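Local coordinates for protein carbamate kinase (Aeropyrum pernix, PDB 2E9Y) that probably catalyses the reversible transfer of a phosphoryl group between ATP and carbamate, interconverting carbamoyl phosphate and carbamate as carbamate kinases do, at residues A[53-63]-A[78-89]; A[129-139]-A[154-165]. One frame throughout, in Å; residues are numbered along the deposited sequence.

Contact 1 (53-63 with 78-89) is a buried helix pair centred about 11 Å from the centre of the chain, whereas contact 2 (129-139 with 154-165) belongs to a small peripheral sheet, about 22 Å from it, and their centres lie 18 Å apart. They meet at one end of the helix pair. Ser63 OG packs on Val133 CG1 at 3.5 Å, and Leu78 CD2 reaches Val165 CG2 at 3.8 Å. The sheet is thus seated on helices 56-67 and 78-103. In the amino acid kinase family, the glycine-rich loop that opens contact 1 typically borders the phosphoryl-transfer site. The sheet of contact 2 is consistent with the protruding subdomain found in carbamate kinases, so the helix pair probably connects the two regions.

Contact 1. Residues A[53-63]-A[78-89]; sequences HGNGPQVGYLS and LYIATAMTQAWI
Asn55 reaches across to Thr85: ND2 donates to OG1 at 3.0 Å, almost straight (172°) and in the amide plane. Thr85 suits this spot because chi1 of 66° sets OG1 between the backbone N and the carbonyl carbon, where it accepts from Asn55 and donates to Thr82 O (2.6 Å), while CG2, anti to the carbonyl carbon, packs against Val59 and Leu62. ND2 also donates to a water shared with Thr82 OG1. Further along, Ile89 lays CG2 over the face of the His53 ring, 3.6 Å from its centroid, a CH-pi contact. The imidazole is fixed by ND1 donating to Gly54 O (2.8 Å) and by a water linking NE2 to Gln86 O. Gln58 CG sits over the six-membered ring of Trp88, 3.9 Å from its centroid, and Leu62 CG meets the same indole at its edge. Branched Val59 and Leu62 act as knobs in holes of helix 78-89. Small Ala81 lets Val59 CG2 approach its CB to 3.8 Å. The two helix segments pass 9.1 Å apart at 127°. Ile16 of helix 13-16 packs on Gln58 and Ile89, strand 197-201 touches Thr82 and Gln86, and Trp88 packs on Met84 of the second subunit.

Contact 2. Residues A[129-139]-A[154-165]; sequences PSKPVGPIYGR and KRDPRGGFRRVV
Two consecutive bends (chi2 -61°, chi3 -60°) curl the Arg162 side chain back, so that one face of its guanidinium lies over Pro132, with CB 3.7 Å from CZ. NE then donates, in the guanidinium plane, to a water at 2.9 Å; this water also takes the N-H of Arg163 and donates to Val133 O and Pro135 O, bridging the corner that the chain turns at Gly134 and Pro135. With an alanine at Arg162, this water would probably lose one of its donors and Pro132 the flat group that covers it. The segments belong to a small antiparallel sheet in which strand 161-165 pairs with 152-155 and, on its other edge, with 131-133 and then 136-137. Tyr137 N donates to Phe161 O at 2.8 Å (174°), and Phe161 N answers to Tyr137 O; before the corner, Val165 N donates to Lys131 O at 2.9 Å. Gly160 suits its place, since a CB there would clash with Ile136 CG2. Beta-branched Val133 and Val165 meet through their CG2 methyls (3.9 Å), while Lys154 NZ reaches Pro129 O at 3.0 Å. Tyr137 and Arg163 run side by side, the arginine going on to a salt bridge with Glu211.

Contact 1. Residues A[53-63]-A[78-89]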
loop_
_atom_site.group_PDB
_atom_site.type_symbol
_atom_site.label_atom_id
_atom_site.label_comp_id
_atom_site.label_asym_id
_atom_site.label_seq_id
_atom_site.Cartn_x
_atom_site.Cartn_y
_atom_site.Cartn_z
ATOM N N HIS A 53 0.765 -11.555 7.121
ATOM C CA HIS A 53 1.821 -12.224 6.365
ATOM C C HIS A 53 3.166 -11.561 6.607
ATOM O O HIS A 53 3.227 -10.454 7.137
ATOM C CB HIS A 53 1.503 -12.154 4.872
ATOM C CG HIS A 53 1.399 -10.752 4.344
ATOM N ND1 HIS A 53 2.500 -10.002 3.981
ATOM C CD2 HIS A 53 0.320 -9.967 4.118
ATOM C CE1 HIS A 53 2.101 -8.820 3.550
ATOM N NE2 HIS A 53 0.781 -8.770 3.623
ATOM N N GLY A 54 4.240 -12.243 6.209
ATOM C CA GLY A 54 5.572 -11.685 6.361
ATOM C C GLY A 54 5.939 -10.910 5.103
ATOM O O GLY A 54 5.129 -10.810 4.179
ATOM N N ASN A 55 7.150 -10.368 5.048
ATOM C CA ASN A 55 7.575 -9.604 3.869
ATOM C C ASN A 55 9.095 -9.638 3.701
ATOM O O ASN A 55 9.666 -8.779 3.034
ATOM C CB ASN A 55 7.118 -8.146 4.002
ATOM C CG ASN A 55 7.894 -7.392 5.067
ATOM O OD1 ASN A 55 8.577 -8.001 5.895
ATOM N ND2 ASN A 55 7.789 -6.066 5.060
ATOM N N GLY A 56 9.743 -10.634 4.301
ATOM C CA GLY A 56 11.196 -10.725 4.227
ATOM C C GLY A 56 11.850 -10.541 2.861
ATOM O O GLY A 56 12.593 -9.576 2.646
ATOM N N PRO A 57 11.610 -11.461 1.919
ATOM C CA PRO A 57 12.201 -11.362 0.583
ATOM C C PRO A 57 11.784 -10.096 -0.156
ATOM O O PRO A 57 12.579 -9.495 -0.881
ATOM C CB PRO A 57 11.693 -12.623 -0.119
ATOM C CG PRO A 57 11.459 -13.580 1.012
ATOM C CD PRO A 57 10.832 -12.706 2.061
ATOM N N GLN A 58 10.529 -9.701 0.038
ATOM C CA GLN A 58 9.984 -8.525 -0.626
ATOM C C GLN A 58 10.602 -7.208 -0.172
ATOM O O GLN A 58 10.997 -6.384 -1.000
ATOM C CB GLN A 58 8.460 -8.480 -0.441
ATOM C CG GLN A 58 7.723 -9.653 -1.092
ATOM C CD GLN A 58 7.788 -10.940 -0.279
ATOM O OE1 GLN A 58 8.106 -10.917 0.917
ATOM N NE2 GLN A 58 7.508 -12.066 -0.920
ATOM N N VAL A 59 10.688 -7.000 1.139
ATOM C CA VAL A 59 11.268 -5.761 1.631
ATOM C C VAL A 59 12.772 -5.761 1.328
ATOM O O VAL A 59 13.375 -4.708 1.097
ATOM C CB VAL A 59 10.973 -5.569 3.155
ATOM C CG1 VAL A 59 11.891 -6.440 4.002
ATOM C CG2 VAL A 59 11.106 -4.102 3.523
ATOM N N GLY A 60 13.372 -6.948 1.286
ATOM C CA GLY A 60 14.787 -7.032 0.969
ATOM C C GLY A 60 15.019 -6.630 -0.477
ATOM O O GLY A 60 15.972 -5.912 -0.792
ATOM N N TYR A 61 14.134 -7.092 -1.358
ATOM C CA TYR A 61 14.205 -6.775 -2.781
ATOM C C TYR A 61 14.121 -5.266 -2.983
ATOM O O TYR A 61 14.922 -4.680 -3.717
ATOM C CB TYR A 61 13.056 -7.462 -3.530
ATOM C CG TYR A 61 12.855 -6.978 -4.956
ATOM C CD1 TYR A 61 13.713 -7.378 -5.980
ATOM C CD2 TYR A 61 11.805 -6.119 -5.275
ATOM C CE1 TYR A 61 13.525 -6.934 -7.293
ATOM C CE2 TYR A 61 11.609 -5.665 -6.575
ATOM C CZ TYR A 61 12.471 -6.078 -7.584
ATOM O OH TYR A 61 12.264 -5.645 -8.875
ATOM N N LEU A 62 13.145 -4.629 -2.338
ATOM C CA LEU A 62 12.987 -3.184 -2.462
ATOM C C LEU A 62 14.221 -2.441 -1.964
ATOM O O LEU A 62 14.667 -1.478 -2.585
ATOM C CB LEU A 62 11.755 -2.719 -1.688
ATOM C CG LEU A 62 10.435 -3.226 -2.276
ATOM C CD1 LEU A 62 9.269 -2.744 -1.412
ATOM C CD2 LEU A 62 10.281 -2.700 -3.710
ATOM N N SER A 63 14.766 -2.883 -0.835
ATOM C CA SER A 63 15.961 -2.255 -0.280
ATOM C C SER A 63 17.111 -2.321 -1.297
ATOM O O SER A 63 17.834 -1.343 -1.501
ATOM C CB SER A 63 16.366 -2.963 1.014
ATOM O OG SER A 63 15.324 -2.880 1.974
ATOM N N LEU A 78 13.307 2.355 5.287
ATOM C CA LEU A 78 12.731 1.034 5.486
ATOM C C LEU A 78 11.237 1.019 5.794
ATOM O O LEU A 78 10.526 0.124 5.346
ATOM C CB LEU A 78 13.499 0.301 6.596
ATOM C CG LEU A 78 13.110 -1.141 6.931
ATOM C CD1 LEU A 78 13.197 -2.007 5.690
ATOM C CD2 LEU A 78 14.040 -1.674 8.014
ATOM N N TYR A 79 10.746 1.993 6.554
ATOM C CA TYR A 79 9.322 1.975 6.873
ATOM C C TYR A 79 8.460 2.227 5.645
ATOM O O TYR A 79 7.328 1.750 5.582
ATOM C CB TYR A 79 8.991 2.966 7.995
ATOM C CG TYR A 79 9.391 4.393 7.741
ATOM C CD1 TYR A 79 8.575 5.247 7.010
ATOM C CD2 TYR A 79 10.578 4.904 8.275
ATOM C CE1 TYR A 79 8.924 6.586 6.817
ATOM C CE2 TYR A 79 10.935 6.234 8.089
ATOM C CZ TYR A 79 10.101 7.067 7.362
ATOM O OH TYR A 79 10.447 8.388 7.190
ATOM N N ILE A 80 8.993 2.965 4.672
ATOM C CA ILE A 80 8.260 3.207 3.432
ATOM C C ILE A 80 8.316 1.911 2.613
ATOM O O ILE A 80 7.338 1.524 1.969
ATOM C CB ILE A 80 8.882 4.373 2.620
ATOM C CG1 ILE A 80 8.553 5.709 3.298
ATOM C CG2 ILE A 80 8.351 4.372 1.189
ATOM C CD1 ILE A 80 7.081 5.957 3.486
ATOM N N ALA A 81 9.464 1.242 2.637
ATOM C CA ALA A 81 9.608 -0.021 1.921
ATOM C C ALA A 81 8.604 -1.019 2.500
ATOM O O ALA A 81 7.922 -1.734 1.764
ATOM C CB ALA A 81 11.030 -0.556 2.062
ATOM N N THR A 82 8.502 -1.056 3.824
ATOM C CA THR A 82 7.557 -1.964 4.465
ATOM C C THR A 82 6.124 -1.644 4.032
ATOM O O THR A 82 5.355 -2.552 3.715
ATOM C CB THR A 82 7.658 -1.888 6.004
ATOM O OG1 THR A 82 8.920 -2.421 6.419
ATOM C CG2 THR A 82 6.536 -2.688 6.658
ATOM N N ALA A 83 5.766 -0.364 4.017
ATOM C CA ALA A 83 4.413 0.027 3.597
ATOM C C ALA A 83 4.167 -0.460 2.172
ATOM O O ALA A 83 3.094 -0.984 1.848
ATOM C CB ALA A 83 4.246 1.545 3.672
ATOM N N MET A 84 5.165 -0.284 1.313
ATOM C CA MET A 84 5.068 -0.740 -0.065
ATOM C C MET A 84 4.749 -2.232 -0.131
ATOM O O MET A 84 3.922 -2.684 -0.913
ATOM C CB MET A 84 6.403 -0.461 -0.757
ATOM C CG MET A 84 6.561 1.009 -1.154
ATOM S SD MET A 84 8.064 1.302 -2.096
ATOM C CE MET A 84 8.046 3.100 -2.034
ATOM N N THR A 85 5.431 -3.031 0.697
ATOM C CA THR A 85 5.192 -4.473 0.672
ATOM C C THR A 85 3.780 -4.831 1.128
ATOM O O THR A 85 3.251 -5.878 0.749
ATOM C CB THR A 85 6.218 -5.278 1.541
ATOM O OG1 THR A 85 6.059 -4.963 2.931
ATOM C CG2 THR A 85 7.640 -4.966 1.104
ATOM N N GLN A 86 3.164 -3.985 1.947
ATOM C CA GLN A 86 1.803 -4.282 2.388
ATOM C C GLN A 86 0.853 -4.187 1.196
ATOM O O GLN A 86 -0.079 -4.977 1.075
ATOM C CB GLN A 86 1.349 -3.330 3.510
ATOM C CG GLN A 86 2.160 -3.471 4.801
ATOM C CD GLN A 86 1.600 -2.657 5.968
ATOM O OE1 GLN A 86 0.834 -1.710 5.780
ATOM N NE2 GLN A 86 2.002 -3.022 7.186
ATOM N N ALA A 87 1.096 -3.230 0.305
ATOM C CA ALA A 87 0.248 -3.079 -0.876
ATOM C C ALA A 87 0.591 -4.138 -1.923
ATOM O O ALA A 87 -0.296 -4.692 -2.578
ATOM C CB ALA A 87 0.423 -1.684 -1.468
ATOM N N TRP A 88 1.882 -4.419 -2.070
ATOM C CA TRP A 88 2.362 -5.406 -3.034
ATOM C C TRP A 88 1.801 -6.795 -2.701
ATOM O O TRP A 88 1.034 -7.364 -3.481
ATOM C CB TRP A 88 3.899 -5.393 -3.019
ATOM C CG TRP A 88 4.624 -6.465 -3.792
ATOM C CD1 TRP A 88 4.085 -7.429 -4.605
ATOM C CD2 TRP A 88 6.040 -6.687 -3.792
ATOM N NE1 TRP A 88 5.087 -8.240 -5.104
ATOM C CE2 TRP A 88 6.294 -7.801 -4.622
ATOM C CE3 TRP A 88 7.122 -6.046 -3.169
ATOM C CZ2 TRP A 88 7.589 -8.292 -4.843
ATOM C CZ3 TRP A 88 8.406 -6.534 -3.388
ATOM C CH2 TRP A 88 8.628 -7.647 -4.219
ATOM N N ILE A 89 2.151 -7.321 -1.533
ATOM C CA ILE A 89 1.683 -8.644 -1.135
ATOM C C ILE A 89 0.178 -8.642 -0.862
ATOM O O ILE A 89 -0.536 -9.584 -1.230
ATOM C CB ILE A 89 2.449 -9.137 0.113
ATOM C CG1 ILE A 89 3.950 -9.205 -0.189
ATOM C CG2 ILE A 89 1.963 -10.525 0.513
ATOM C CD1 ILE A 89 4.823 -9.380 1.056
HETATM O O HOH W 1 -0.773 -6.309 3.396
HETATM O O HOH W 2 9.101 -4.737 7.543
#

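Contact 2. Residues A[129-139]-A[154-165]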
loop_
_atom_site.group_PDB
_atom_site.type_symbol
_atom_site.label_atom_id
_atom_site.label_comp_id
_atom_site.label_asym_id
_atom_site.label_seq_id
_atom_site.Cartn_x
_atom_site.Cartn_y
_atom_site.Cartn_z
ATOM N N PRO A 129 20.895 -3.869 17.002
ATOM C CA PRO A 129 20.218 -4.357 15.793
ATOM C C PRO A 129 20.895 -5.607 15.243
ATOM O O PRO A 129 22.123 -5.675 15.184
ATOM C CB PRO A 129 20.309 -3.163 14.842
ATOM C CG PRO A 129 21.586 -2.495 15.263
ATOM C CD PRO A 129 21.504 -2.548 16.772
ATOM N N SER A 130 20.100 -6.594 14.835
ATOM C CA SER A 130 20.667 -7.835 14.320
ATOM C C SER A 130 19.937 -8.428 13.122
ATOM O O SER A 130 20.305 -9.496 12.635
ATOM C CB SER A 130 20.719 -8.878 15.434
ATOM O OG SER A 130 19.412 -9.208 15.864
ATOM N N LYS A 131 18.899 -7.751 12.649
ATOM C CA LYS A 131 18.155 -8.256 11.502
ATOM C C LYS A 131 18.749 -7.690 10.214
ATOM O O LYS A 131 18.693 -6.488 9.979
ATOM C CB LYS A 131 16.682 -7.857 11.610
ATOM C CG LYS A 131 15.795 -8.492 10.549
ATOM C CD LYS A 131 15.719 -10.004 10.727
ATOM C CE LYS A 131 14.952 -10.658 9.585
ATOM N NZ LYS A 131 13.582 -10.090 9.444
ATOM N N PRO A 132 19.340 -8.554 9.371
ATOM C CA PRO A 132 19.937 -8.111 8.107
ATOM C C PRO A 132 18.847 -7.702 7.121
ATOM O O PRO A 132 17.828 -8.380 7.010
ATOM C CB PRO A 132 20.688 -9.351 7.613
ATOM C CG PRO A 132 20.912 -10.163 8.853
ATOM C CD PRO A 132 19.627 -9.977 9.609
ATOM N N VAL A 133 19.068 -6.599 6.415
ATOM C CA VAL A 133 18.112 -6.118 5.422
ATOM C C VAL A 133 18.844 -5.459 4.266
ATOM O O VAL A 133 19.696 -4.596 4.467
ATOM C CB VAL A 133 17.125 -5.085 6.018
ATOM C CG1 VAL A 133 16.256 -4.498 4.910
ATOM C CG2 VAL A 133 16.241 -5.750 7.064
ATOM N N GLY A 134 18.518 -5.878 3.051
ATOM C CA GLY A 134 19.151 -5.277 1.899
ATOM C C GLY A 134 20.316 -6.043 1.305
ATOM O O GLY A 134 20.562 -7.197 1.647
ATOM N N PRO A 135 21.063 -5.393 0.406
ATOM C CA PRO A 135 22.221 -5.940 -0.296
ATOM C C PRO A 135 23.498 -5.950 0.520
ATOM O O PRO A 135 23.528 -5.523 1.674
ATOM C CB PRO A 135 22.341 -5.020 -1.497
ATOM C CG PRO A 135 22.029 -3.690 -0.879
ATOM C CD PRO A 135 20.825 -3.994 -0.001
ATOM N N ILE A 136 24.556 -6.445 -0.105
ATOM C CA ILE A 136 25.862 -6.493 0.522
ATOM C C ILE A 136 26.516 -5.141 0.270
ATOM O O ILE A 136 26.509 -4.637 -0.856
ATOM C CB ILE A 136 26.717 -7.616 -0.090
ATOM C CG1 ILE A 136 26.114 -8.968 0.296
ATOM C CG2 ILE A 136 28.164 -7.490 0.376
ATOM C CD1 ILE A 136 26.702 -10.142 -0.442
ATOM N N TYR A 137 27.056 -4.547 1.328
ATOM C CA TYR A 137 27.714 -3.250 1.235
ATOM C C TYR A 137 29.218 -3.413 1.336
ATOM O O TYR A 137 29.706 -4.303 2.035
ATOM C CB TYR A 137 27.257 -2.334 2.368
ATOM C CG TYR A 137 25.819 -1.904 2.278
ATOM C CD1 TYR A 137 24.812 -2.657 2.877
ATOM C CD2 TYR A 137 25.462 -0.733 1.607
ATOM C CE1 TYR A 137 23.477 -2.254 2.817
ATOM C CE2 TYR A 137 24.130 -0.318 1.544
ATOM C CZ TYR A 137 23.145 -1.082 2.152
ATOM O OH TYR A 137 21.826 -0.674 2.109
ATOM N N GLY A 138 29.941 -2.544 0.634
ATOM C CA GLY A 138 31.390 -2.578 0.671
ATOM C C GLY A 138 31.861 -1.854 1.916
ATOM O O GLY A 138 31.118 -1.063 2.496
ATOM N N ARG A 139 33.095 -2.118 2.331
ATOM C CA ARG A 139 33.640 -1.493 3.526
ATOM C C ARG A 139 33.564 0.033 3.524
ATOM O O ARG A 139 33.069 0.639 4.477
ATOM C CB ARG A 139 35.092 -1.930 3.720
ATOM C CG ARG A 139 35.762 -1.310 4.928
ATOM C CD ARG A 139 37.212 -1.747 5.023
ATOM N NE ARG A 139 37.920 -1.046 6.086
ATOM C CZ ARG A 139 39.180 -1.288 6.430
ATOM N NH1 ARG A 139 39.878 -2.220 5.793
ATOM N NH2 ARG A 139 39.743 -0.597 7.413
ATOM N N LYS A 154 26.974 -5.550 10.051
ATOM C CA LYS A 154 27.539 -6.802 10.531
ATOM C C LYS A 154 28.341 -7.360 9.368
ATOM O O LYS A 154 27.898 -7.317 8.215
ATOM C CB LYS A 154 26.453 -7.800 10.939
ATOM C CG LYS A 154 26.082 -7.725 12.412
ATOM C CD LYS A 154 25.059 -8.792 12.785
ATOM C CE LYS A 154 24.800 -8.795 14.287
ATOM N NZ LYS A 154 24.479 -7.432 14.796
ATOM N N ARG A 155 29.532 -7.863 9.656
ATOM C CA ARG A 155 30.357 -8.415 8.600
ATOM C C ARG A 155 29.785 -9.752 8.141
ATOM O O ARG A 155 29.339 -10.562 8.953
ATOM C CB ARG A 155 31.796 -8.587 9.098
ATOM C CG ARG A 155 32.766 -9.098 8.046
ATOM C CD ARG A 155 34.144 -9.306 8.644
ATOM N NE ARG A 155 34.705 -8.069 9.182
ATOM C CZ ARG A 155 35.184 -7.075 8.440
ATOM N NH1 ARG A 155 35.176 -7.164 7.117
ATOM N NH2 ARG A 155 35.675 -5.991 9.024
ATOM N N ASP A 156 29.768 -9.965 6.830
ATOM C CA ASP A 156 29.278 -11.219 6.260
ATOM C C ASP A 156 30.526 -12.027 5.912
ATOM O O ASP A 156 31.403 -11.541 5.195
ATOM C CB ASP A 156 28.460 -10.951 4.991
ATOM C CG ASP A 156 27.813 -12.210 4.438
ATOM O OD1 ASP A 156 28.540 -13.182 4.149
ATOM O OD2 ASP A 156 26.572 -12.231 4.293
ATOM N N PRO A 157 30.622 -13.267 6.416
ATOM C CA PRO A 157 31.767 -14.165 6.210
ATOM C C PRO A 157 32.094 -14.413 4.730
ATOM O O PRO A 157 33.206 -14.775 4.370
ATOM C CB PRO A 157 31.449 -15.506 6.875
ATOM C CG PRO A 157 29.938 -15.565 7.031
ATOM C CD PRO A 157 29.602 -14.002 7.168
ATOM N N ARG A 158 31.080 -14.262 3.860
ATOM C CA ARG A 158 31.325 -14.486 2.426
ATOM C C ARG A 158 31.929 -13.247 1.753
ATOM O O ARG A 158 32.309 -13.250 0.587
ATOM C CB ARG A 158 29.996 -14.825 1.739
ATOM C CG ARG A 158 29.408 -16.171 2.166
ATOM C CD ARG A 158 27.944 -16.314 1.725
ATOM N NE ARG A 158 27.145 -15.212 2.273
ATOM C CZ ARG A 158 25.856 -15.103 1.896
ATOM N NH1 ARG A 158 25.325 -15.971 1.051
ATOM N NH2 ARG A 158 25.112 -14.113 2.396
ATOM N N GLY A 159 31.957 -12.145 2.525
ATOM C CA GLY A 159 32.507 -10.903 2.000
ATOM C C GLY A 159 31.526 -9.740 2.152
ATOM O O GLY A 159 30.320 -9.875 2.005
ATOM N N GLY A 160 32.074 -8.565 2.510
ATOM C CA GLY A 160 31.223 -7.375 2.613
ATOM C C GLY A 160 30.469 -7.289 3.953
ATOM O O GLY A 160 30.762 -7.981 4.920
ATOM N N PHE A 161 29.477 -6.405 3.968
ATOM C CA PHE A 161 28.682 -6.154 5.163
ATOM C C PHE A 161 27.186 -6.134 4.886
ATOM O O PHE A 161 26.756 -5.866 3.768
ATOM C CB PHE A 161 29.081 -4.802 5.752
ATOM C CG PHE A 161 30.532 -4.706 6.107
ATOM C CD1 PHE A 161 31.474 -4.358 5.144
ATOM C CD2 PHE A 161 30.966 -5.004 7.391
ATOM C CE1 PHE A 161 32.831 -4.312 5.459
ATOM C CE2 PHE A 161 32.316 -4.959 7.716
ATOM C CZ PHE A 161 33.251 -4.614 6.749
ATOM N N ARG A 162 26.401 -6.414 5.920
ATOM C CA ARG A 162 24.948 -6.378 5.811
ATOM C C ARG A 162 24.478 -5.294 6.766
ATOM O O ARG A 162 25.005 -5.167 7.876
ATOM C CB ARG A 162 24.309 -7.705 6.249
ATOM C CG ARG A 162 24.560 -8.908 5.347
ATOM C CD ARG A 162 24.009 -8.700 3.936
ATOM N NE ARG A 162 22.562 -8.471 3.879
ATOM C CZ ARG A 162 21.627 -9.411 4.018
ATOM N NH1 ARG A 162 21.964 -10.677 4.232
ATOM N NH2 ARG A 162 20.342 -9.086 3.917
ATOM N N ARG A 163 23.508 -4.494 6.344
ATOM C CA ARG A 163 22.984 -3.482 7.244
ATOM C C ARG A 163 22.045 -4.253 8.149
ATOM O O ARG A 163 21.280 -5.088 7.673
ATOM C CB ARG A 163 22.173 -2.417 6.506
ATOM C CG ARG A 163 21.584 -1.380 7.467
ATOM C CD ARG A 163 20.437 -0.578 6.867
ATOM N NE ARG A 163 19.968 0.436 7.811
ATOM C CZ ARG A 163 18.952 1.267 7.593
ATOM N NH1 ARG A 163 18.273 1.217 6.453
ATOM N NH2 ARG A 163 18.621 2.158 8.518
ATOM N N VAL A 164 22.116 -4.002 9.450
ATOM C CA VAL A 164 21.227 -4.669 10.387
ATOM C C VAL A 164 20.374 -3.584 11.036
ATOM O O VAL A 164 20.862 -2.497 11.333
ATOM C CB VAL A 164 22.009 -5.452 11.483
ATOM C CG1 VAL A 164 22.589 -6.737 10.892
ATOM C CG2 VAL A 164 23.118 -4.588 12.053
ATOM N N VAL A 165 19.095 -3.880 11.227
ATOM C CA VAL A 165 18.176 -2.929 11.832
ATOM C C VAL A 165 17.480 -3.581 13.015
ATOM O O VAL A 165 17.446 -4.808 13.132
ATOM C CB VAL A 165 17.100 -2.450 10.824
ATOM C CG1 VAL A 165 17.757 -1.731 9.657
ATOM C CG2 VAL A 165 16.281 -3.628 10.343
HETATM O O HOH W 3 22.286 -5.586 3.981
#